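Local coordinates for cytoplasmic export protein 1 (Saccharomyces cerevisiae, PDB 3VWA) that takes part in nuclear tRNA export, binding tRNA and possibly passing aminoacylated tRNAs from export receptors at the nuclear pore to the translation machinery, at residues Tyr482-Ser487 / Asn498-Val503; Ile441-Ile446 / Ser458-Thr463. One frame throughout, in Å; residues are numbered along the deposited sequence.

Interaction 1: residues Tyr482-Ser487 / Asn498-Val503; sequences YGLEKS and NKILTV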
ATOM      1  N   TYR A 482      12.250  37.219 -13.365  1.00 28.28           N
ATOM      2  CA  TYR A 482      11.092  36.611 -12.694  1.00 30.34           C
ATOM      3  C   TYR A 482      11.343  36.426 -11.183  1.00 29.94           C
ATOM      4  O   TYR A 482      10.534  36.794 -10.326  1.00 28.17           O
ATOM      5  CB  TYR A 482      10.780  35.246 -13.325  1.00 31.70           C
ATOM      6  CG  TYR A 482       9.663  34.482 -12.626  1.00 36.22           C
ATOM      7  CD1 TYR A 482       8.327  34.903 -12.747  1.00 37.50           C
ATOM      8  CD2 TYR A 482       9.934  33.333 -11.849  1.00 38.12           C
ATOM      9  CE1 TYR A 482       7.299  34.220 -12.122  1.00 44.74           C
ATOM     10  CE2 TYR A 482       8.902  32.635 -11.203  1.00 43.19           C
ATOM     11  CZ  TYR A 482       7.585  33.090 -11.348  1.00 46.92           C
ATOM     12  OH  TYR A 482       6.529  32.440 -10.752  1.00 53.42           O
ATOM     13  N   GLY A 483      12.474  35.811 -10.877  1.00 27.84           N
ATOM     14  CA  GLY A 483      12.830  35.583  -9.497  1.00 28.30           C
ATOM     15  C   GLY A 483      13.039  36.871  -8.761  1.00 25.90           C
ATOM     16  O   GLY A 483      12.819  36.928  -7.554  1.00 29.30           O
ATOM     17  N   LEU A 484      13.461  37.925  -9.462  1.00 28.70           N
ATOM     18  CA  LEU A 484      13.586  39.265  -8.817  1.00 26.52           C
ATOM     19  C   LEU A 484      12.237  39.869  -8.515  1.00 28.66           C
ATOM     20  O   LEU A 484      12.055  40.554  -7.484  1.00 28.58           O
ATOM     21  CB  LEU A 484      14.419  40.209  -9.680  1.00 27.87           C
ATOM     22  CG  LEU A 484      15.942  40.000  -9.667  1.00 25.37           C
ATOM     23  CD1 LEU A 484      16.620  40.467 -10.949  1.00 24.85           C
ATOM     24  CD2 LEU A 484      16.445  40.846  -8.508  1.00 23.40           C
ATOM     25  N   GLU A 485      11.266  39.624  -9.402  1.00 27.54           N
ATOM     26  CA  GLU A 485       9.911  40.126  -9.141  1.00 30.75           C
ATOM     27  C   GLU A 485       9.350  39.444  -7.892  1.00 30.63           C
ATOM     28  O   GLU A 485       8.850  40.095  -6.971  1.00 30.65           O
ATOM     29  CB  GLU A 485       8.995  39.872 -10.348  1.00 30.43           C
ATOM     30  CG  GLU A 485       7.558  40.372 -10.191  1.00 33.64           C
ATOM     31  CD  GLU A 485       6.669  39.790 -11.287  1.00 37.38           C
ATOM     32  OE1 GLU A 485       7.042  39.848 -12.472  1.00 38.50           O
ATOM     33  OE2 GLU A 485       5.616  39.240 -10.973  1.00 43.14           O
ATOM     34  N   LYS A 486       9.471  38.122  -7.856  1.00 28.71           N
ATOM     35  CA  LYS A 486       9.021  37.392  -6.698  1.00 30.49           C
ATOM     36  C   LYS A 486       9.857  37.665  -5.453  1.00 28.25           C
ATOM     37  O   LYS A 486       9.403  37.379  -4.395  1.00 32.39           O
ATOM     38  CB  LYS A 486       8.955  35.882  -6.952  1.00 28.16           C
ATOM     39  CG  LYS A 486       8.181  35.458  -8.199  1.00 35.63           C
ATOM     40  CD  LYS A 486       6.694  35.791  -8.108  1.00 35.57           C
ATOM     41  CE  LYS A 486       5.884  34.825  -8.971  1.00 38.54           C
ATOM     42  NZ  LYS A 486       4.519  35.359  -9.192  1.00 41.60           N
ATOM     43  N   SER A 487      11.052  38.212  -5.569  1.00 26.52           N
ATOM     44  CA  SER A 487      11.928  38.325  -4.385  1.00 24.23           C
ATOM     45  C   SER A 487      11.876  39.635  -3.701  1.00 25.07           C
ATOM     46  O   SER A 487      12.576  39.836  -2.701  1.00 23.65           O
ATOM     47  CB  SER A 487      13.368  38.104  -4.790  1.00 23.33           C
ATOM     48  OG  SER A 487      13.498  36.725  -5.023  1.00 21.94           O
ATOM     49  N   ASN A 498      21.474  49.638  -1.544  1.00 26.19           N
ATOM     50  CA  ASN A 498      22.891  49.261  -1.411  1.00 31.34           C
ATOM     51  C   ASN A 498      23.282  48.439  -2.625  1.00 30.21           C
ATOM     52  O   ASN A 498      24.444  48.377  -2.948  1.00 27.67           O
ATOM     53  CB  ASN A 498      23.124  48.267  -0.233  1.00 37.87           C
ATOM     54  CG  ASN A 498      23.366  48.938   1.127  1.00 50.86           C
ATOM     55  OD1 ASN A 498      22.673  49.903   1.534  1.00 53.25           O
ATOM     56  ND2 ASN A 498      24.365  48.396   1.864  1.00 48.99           N
ATOM     57  N   LYS A 499      22.337  47.704  -3.217  1.00 29.83           N
ATOM     58  CA  LYS A 499      22.749  46.558  -4.035  1.00 27.72           C
ATOM     59  C   LYS A 499      21.839  46.147  -5.184  1.00 25.83           C
ATOM     60  O   LYS A 499      22.277  46.020  -6.317  1.00 24.51           O
ATOM     61  CB  LYS A 499      22.933  45.348  -3.097  1.00 32.81           C
ATOM     62  CG  LYS A 499      23.372  44.064  -3.793  1.00 35.83           C
ATOM     63  CD  LYS A 499      23.591  42.973  -2.759  1.00 44.38           C
ATOM     64  CE  LYS A 499      24.848  43.260  -1.928  1.00 48.60           C
ATOM     65  NZ  LYS A 499      25.547  41.971  -1.672  1.00 46.56           N
ATOM     66  N   ILE A 500      20.561  45.901  -4.897  1.00 24.91           N
ATOM     67  CA  ILE A 500      19.643  45.293  -5.913  1.00 22.70           C
ATOM     68  C   ILE A 500      19.361  46.190  -7.146  1.00 25.47           C
ATOM     69  O   ILE A 500      19.180  45.668  -8.299  1.00 21.56           O
ATOM     70  CB  ILE A 500      18.305  44.848  -5.231  1.00 24.25           C
ATOM     71  CG1 ILE A 500      18.583  44.015  -3.970  1.00 24.42           C
ATOM     72  CG2 ILE A 500      17.453  44.039  -6.158  1.00 24.15           C
ATOM     73  CD1 ILE A 500      19.526  42.863  -4.232  1.00 20.20           C
ATOM     74  N   LEU A 501      19.334  47.520  -6.955  1.00 23.13           N
ATOM     75  CA  LEU A 501      19.088  48.426  -8.116  1.00 24.66           C
ATOM     76  C   LEU A 501      20.015  48.190  -9.289  1.00 24.72           C
ATOM     77  O   LEU A 501      19.548  48.128 -10.410  1.00 27.61           O
ATOM     78  CB  LEU A 501      19.153  49.903  -7.749  1.00 26.41           C
ATOM     79  CG  LEU A 501      18.172  50.380  -6.677  1.00 31.79           C
ATOM     80  CD1 LEU A 501      18.386  51.868  -6.466  1.00 29.54           C
ATOM     81  CD2 LEU A 501      16.722  50.080  -7.105  1.00 28.43           C
ATOM     82  N   THR A 502      21.312  48.054  -9.005  1.00 23.64           N
ATOM     83  CA  THR A 502      22.326  47.771  -9.990  1.00 24.04           C
ATOM     84  C   THR A 502      22.441  46.303 -10.429  1.00 25.61           C
ATOM     85  O   THR A 502      23.165  45.994 -11.389  1.00 24.18           O
ATOM     86  CB  THR A 502      23.705  48.332  -9.550  1.00 24.62           C
ATOM     87  OG1 THR A 502      23.984  47.976  -8.189  1.00 27.13           O
ATOM     88  CG2 THR A 502      23.728  49.811  -9.631  1.00 24.25           C
ATOM     89  N   VAL A 503      21.765  45.383  -9.727  1.00 28.12           N
ATOM     90  CA  VAL A 503      21.527  44.030 -10.255  1.00 24.69           C
ATOM     91  C   VAL A 503      20.419  44.086 -11.331  1.00 27.47           C
ATOM     92  O   VAL A 503      20.512  43.437 -12.361  1.00 25.29           O
ATOM     93  CB  VAL A 503      21.065  43.027  -9.165  1.00 26.29           C
ATOM     94  CG1 VAL A 503      20.623  41.730  -9.846  1.00 26.65           C
ATOM     95  CG2 VAL A 503      22.157  42.777  -8.094  1.00 23.91           C
TER

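Interaction 2: residues Ile441-Ile446 / Ser458-Thr463; sequences IIISKI and SNILAT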
ATOM      1  N   ILE A 441      15.587  29.727 -10.813  1.00 30.19           N
ATOM      2  CA  ILE A 441      14.240  29.485 -10.241  1.00 31.49           C
ATOM      3  C   ILE A 441      14.425  28.697  -8.960  1.00 29.18           C
ATOM      4  O   ILE A 441      13.982  29.138  -7.906  1.00 29.88           O
ATOM      5  CB  ILE A 441      13.321  28.736 -11.245  1.00 29.57           C
ATOM      6  CG1 ILE A 441      13.240  29.501 -12.566  1.00 35.76           C
ATOM      7  CG2 ILE A 441      11.903  28.566 -10.719  1.00 34.63           C
ATOM      8  CD1 ILE A 441      12.511  30.837 -12.476  1.00 39.12           C
ATOM      9  N   ILE A 442      15.191  27.598  -9.022  1.00 26.84           N
ATOM     10  CA  ILE A 442      15.363  26.744  -7.826  1.00 26.21           C
ATOM     11  C   ILE A 442      16.101  27.482  -6.707  1.00 27.53           C
ATOM     12  O   ILE A 442      15.765  27.319  -5.500  1.00 25.72           O
ATOM     13  CB  ILE A 442      16.081  25.383  -8.149  1.00 24.84           C
ATOM     14  CG1 ILE A 442      15.249  24.457  -9.074  1.00 26.09           C
ATOM     15  CG2 ILE A 442      16.433  24.638  -6.900  1.00 24.30           C
ATOM     16  CD1 ILE A 442      13.740  24.431  -8.737  1.00 23.49           C
ATOM     17  N   ILE A 443      17.141  28.238  -7.086  1.00 23.35           N
ATOM     18  CA  ILE A 443      17.855  29.006  -6.089  1.00 24.19           C
ATOM     19  C   ILE A 443      16.910  30.052  -5.398  1.00 27.78           C
ATOM     20  O   ILE A 443      17.018  30.247  -4.201  1.00 27.02           O
ATOM     21  CB  ILE A 443      19.056  29.753  -6.679  1.00 23.38           C
ATOM     22  CG1 ILE A 443      20.122  28.757  -7.082  1.00 22.04           C
ATOM     23  CG2 ILE A 443      19.558  30.820  -5.679  1.00 21.80           C
ATOM     24  CD1 ILE A 443      21.202  29.385  -7.955  1.00 23.03           C
ATOM     25  N   SER A 444      16.032  30.720  -6.162  1.00 25.25           N
ATOM     26  CA  SER A 444      15.090  31.660  -5.579  1.00 28.07           C
ATOM     27  C   SER A 444      14.184  30.961  -4.621  1.00 31.96           C
ATOM     28  O   SER A 444      13.979  31.408  -3.487  1.00 33.62           O
ATOM     29  CB  SER A 444      14.221  32.264  -6.660  1.00 29.06           C
ATOM     30  OG  SER A 444      15.030  32.942  -7.559  1.00 29.28           O
ATOM     31  N   LYS A 445      13.684  29.816  -5.077  1.00 35.01           N
ATOM     32  CA  LYS A 445      12.810  28.986  -4.299  1.00 34.75           C
ATOM     33  C   LYS A 445      13.378  28.645  -2.928  1.00 35.40           C
ATOM     34  O   LYS A 445      12.696  28.849  -1.920  1.00 36.19           O
ATOM     35  CB  LYS A 445      12.416  27.763  -5.123  1.00 38.65           C
ATOM     36  CG  LYS A 445      11.221  27.001  -4.607  1.00 40.72           C
ATOM     37  CD  LYS A 445      10.547  26.194  -5.718  1.00 44.33           C
ATOM     38  CE  LYS A 445       9.661  25.139  -5.080  1.00 45.57           C
ATOM     39  NZ  LYS A 445       9.367  23.939  -5.938  1.00 55.43           N
ATOM     40  N   ILE A 446      14.620  28.169  -2.874  1.00 33.39           N
ATOM     41  CA  ILE A 446      15.179  27.676  -1.636  1.00 34.20           C
ATOM     42  C   ILE A 446      15.912  28.704  -0.761  1.00 31.51           C
ATOM     43  O   ILE A 446      16.318  28.350   0.320  1.00 30.17           O
ATOM     44  CB  ILE A 446      16.203  26.499  -1.848  1.00 35.09           C
ATOM     45  CG1 ILE A 446      17.594  27.040  -2.182  1.00 36.02           C
ATOM     46  CG2 ILE A 446      15.669  25.452  -2.826  1.00 35.76           C
ATOM     47  CD1 ILE A 446      18.509  26.038  -2.861  1.00 36.14           C
ATOM     48  N   SER A 458      20.441  37.684   0.904  1.00 25.01           N
ATOM     49  CA  SER A 458      20.559  38.787  -0.086  1.00 27.61           C
ATOM     50  C   SER A 458      21.752  38.661  -1.001  1.00 26.28           C
ATOM     51  O   SER A 458      21.623  38.845  -2.220  1.00 24.66           O
ATOM     52  CB  SER A 458      20.576  40.164   0.591  1.00 25.88           C
ATOM     53  OG  SER A 458      19.268  40.480   1.044  1.00 24.71           O
ATOM     54  N   ASN A 459      22.920  38.368  -0.438  1.00 27.18           N
ATOM     55  CA  ASN A 459      24.134  38.147  -1.279  1.00 27.90           C
ATOM     56  C   ASN A 459      24.004  36.958  -2.215  1.00 25.45           C
ATOM     57  O   ASN A 459      24.375  37.031  -3.345  1.00 26.98           O
ATOM     58  CB  ASN A 459      25.381  37.925  -0.400  1.00 34.07           C
ATOM     59  CG  ASN A 459      25.775  39.166   0.338  1.00 38.15           C
ATOM     60  OD1 ASN A 459      25.324  40.265  -0.018  1.00 45.80           O
ATOM     61  ND2 ASN A 459      26.633  39.024   1.363  1.00 39.83           N
ATOM     62  N   ILE A 460      23.469  35.868  -1.711  1.00 25.53           N
ATOM     63  CA  ILE A 460      23.118  34.732  -2.537  1.00 28.32           C
ATOM     64  C   ILE A 460      22.187  35.055  -3.701  1.00 27.84           C
ATOM     65  O   ILE A 460      22.425  34.651  -4.847  1.00 23.58           O
ATOM     66  CB  ILE A 460      22.502  33.649  -1.646  1.00 29.14           C
ATOM     67  CG1 ILE A 460      23.608  33.060  -0.753  1.00 26.09           C
ATOM     68  CG2 ILE A 460      21.754  32.613  -2.493  1.00 25.17           C
ATOM     69  CD1 ILE A 460      23.038  32.155   0.318  1.00 28.80           C
ATOM     70  N   LEU A 461      21.133  35.800  -3.418  1.00 26.40           N
ATOM     71  CA  LEU A 461      20.212  36.129  -4.491  1.00 25.62           C
ATOM     72  C   LEU A 461      20.840  37.082  -5.505  1.00 26.06           C
ATOM     73  O   LEU A 461      20.746  36.844  -6.748  1.00 25.33           O
ATOM     74  CB  LEU A 461      18.896  36.714  -3.926  1.00 21.33           C
ATOM     75  CG  LEU A 461      18.033  35.677  -3.175  1.00 20.67           C
ATOM     76  CD1 LEU A 461      16.913  36.305  -2.341  1.00 16.07           C
ATOM     77  CD2 LEU A 461      17.542  34.541  -4.098  1.00 19.66           C
ATOM     78  N   ALA A 462      21.465  38.158  -5.001  1.00 26.91           N
ATOM     79  CA  ALA A 462      22.040  39.179  -5.921  1.00 27.26           C
ATOM     80  C   ALA A 462      23.035  38.538  -6.836  1.00 27.31           C
ATOM     81  O   ALA A 462      23.039  38.825  -8.041  1.00 24.78           O
ATOM     82  CB  ALA A 462      22.674  40.369  -5.202  1.00 24.29           C
ATOM     83  N   THR A 463      23.887  37.674  -6.270  1.00 28.42           N
ATOM     84  CA  THR A 463      24.923  36.994  -7.072  1.00 25.48           C
ATOM     85  C   THR A 463      24.321  36.049  -8.151  1.00 24.21           C
ATOM     86  O   THR A 463      24.788  35.988  -9.290  1.00 24.58           O
ATOM     87  CB  THR A 463      25.870  36.140  -6.191  1.00 27.23           C
ATOM     88  OG1 THR A 463      26.388  36.913  -5.094  1.00 29.26           O
ATOM     89  CG2 THR A 463      27.027  35.571  -7.035  1.00 26.91           C
TER

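Interaction 1: residues Tyr482-Ser487 / Asn498-Val503
Leu484 meets Ile500 and Val503 across the gap between helices 474-487 and 493-504, spending one methyl on each. Its CD2 lies 4.1 Å from CG2 of Ile500, and its CD1 comes within 4.3 Å of CG1 of Val503, so the forked end of the leucine spans two residues one turn apart on the facing helix. Leu484 and Ile500 run past each other in opposite directions, meeting only where CD2 reaches CG2. The leucine CG stands beside the backbone N and opposite the carbonyl carbon (chi1 -76°), while the touching branch of the isoleucine is the short CG2 methyl. The CA atoms of these two residues are 9.0 Å apart.

Beyond this first shell, Phe465 of helix 454-469 and Leu522 of helix 513-536 pack on Leu484, and Ile504, the residue after Val503, touches it as well. Tyr526 of helix 513-536 both packs on Ile500 and hydrogen-bonds through OH to the carbonyl oxygen of Leu484, tying together the two sides of the contact. Val503 is backed by helix 454-469, whose Ala462 and Thr466 lie against it. A wider pi-type turn at 498-500 leads into the touching face of the second helix.

Segment 498-503 lies within the second HEAT repeat (494-530). The contact thus joins that repeat to the helix before it. No hydrogen bond crosses between the segments; only 97 Å² is buried, between aliphatic groups. Cohesion here therefore rests on dispersion and the exclusion of water, with the leucine acting as part of a core shared by several helices.

Interaction 2: residues Ile441-Ile446 / Ser458-Thr463
The end of Leu461 reaches over the backbone of the neighbouring helix at Ser444, bringing CD2 to 4.1 Å from Ser444 CA. The same methyl is 4.3 Å from Ile443 O. The CB of Leu461 leaves its helix obliquely to the partner, but CG set beside the backbone N (chi1 -70°) brings the end of the side chain closer. Ile443 and Ile460 instead both send CB toward the other helix, and they meet through their CG2 branches at 4.3 Å. The result is an isoleucine pair beside a leucine methyl laid against backbone.

Ser444 offers a small side chain here, and its CA is the one nearest Leu461 CA, at 6.9 Å. Its OG is taken up by Val440 O, one turn back in its own helix, so the hydroxyl is satisfied without any partner on the facing segment. No hydrogen bond links the two segments, and 116 Å² is buried between them.

The short segments run nearly antiparallel at 165°, their axes 10.3 Å apart, as in a helical hairpin of a HEAT-type solenoid. Helix 413-427 closes one flank, with Leu424 on Ile443 and Leu421 on Ile460; Phe491 and Ser447 from the loops cover Leu461, and helix 493-504 packs against Ala462.

The two interactions follow in series along the helical C-terminal part of the chain, with centres about 10 Å apart: interaction 2 pairs helices 433-446 and 454-469, and interaction 1 pairs 474-487 and 493-504. They also touch directly. Ile441 CD1 packs on Tyr482 CD2 at 3.6 Å, and Ala462 CB receives Lys499 CD and Val503 CG2. Lys499 NZ probably hydrogen-bonds Asn459 OD1, although the modelled separation of 2.4 Å is too short to be trusted in detail. The two helix pairs therefore pack on each other, consistent with the stacked helices of a HEAT-type solenoid extending from the kinase-like N-terminal domain.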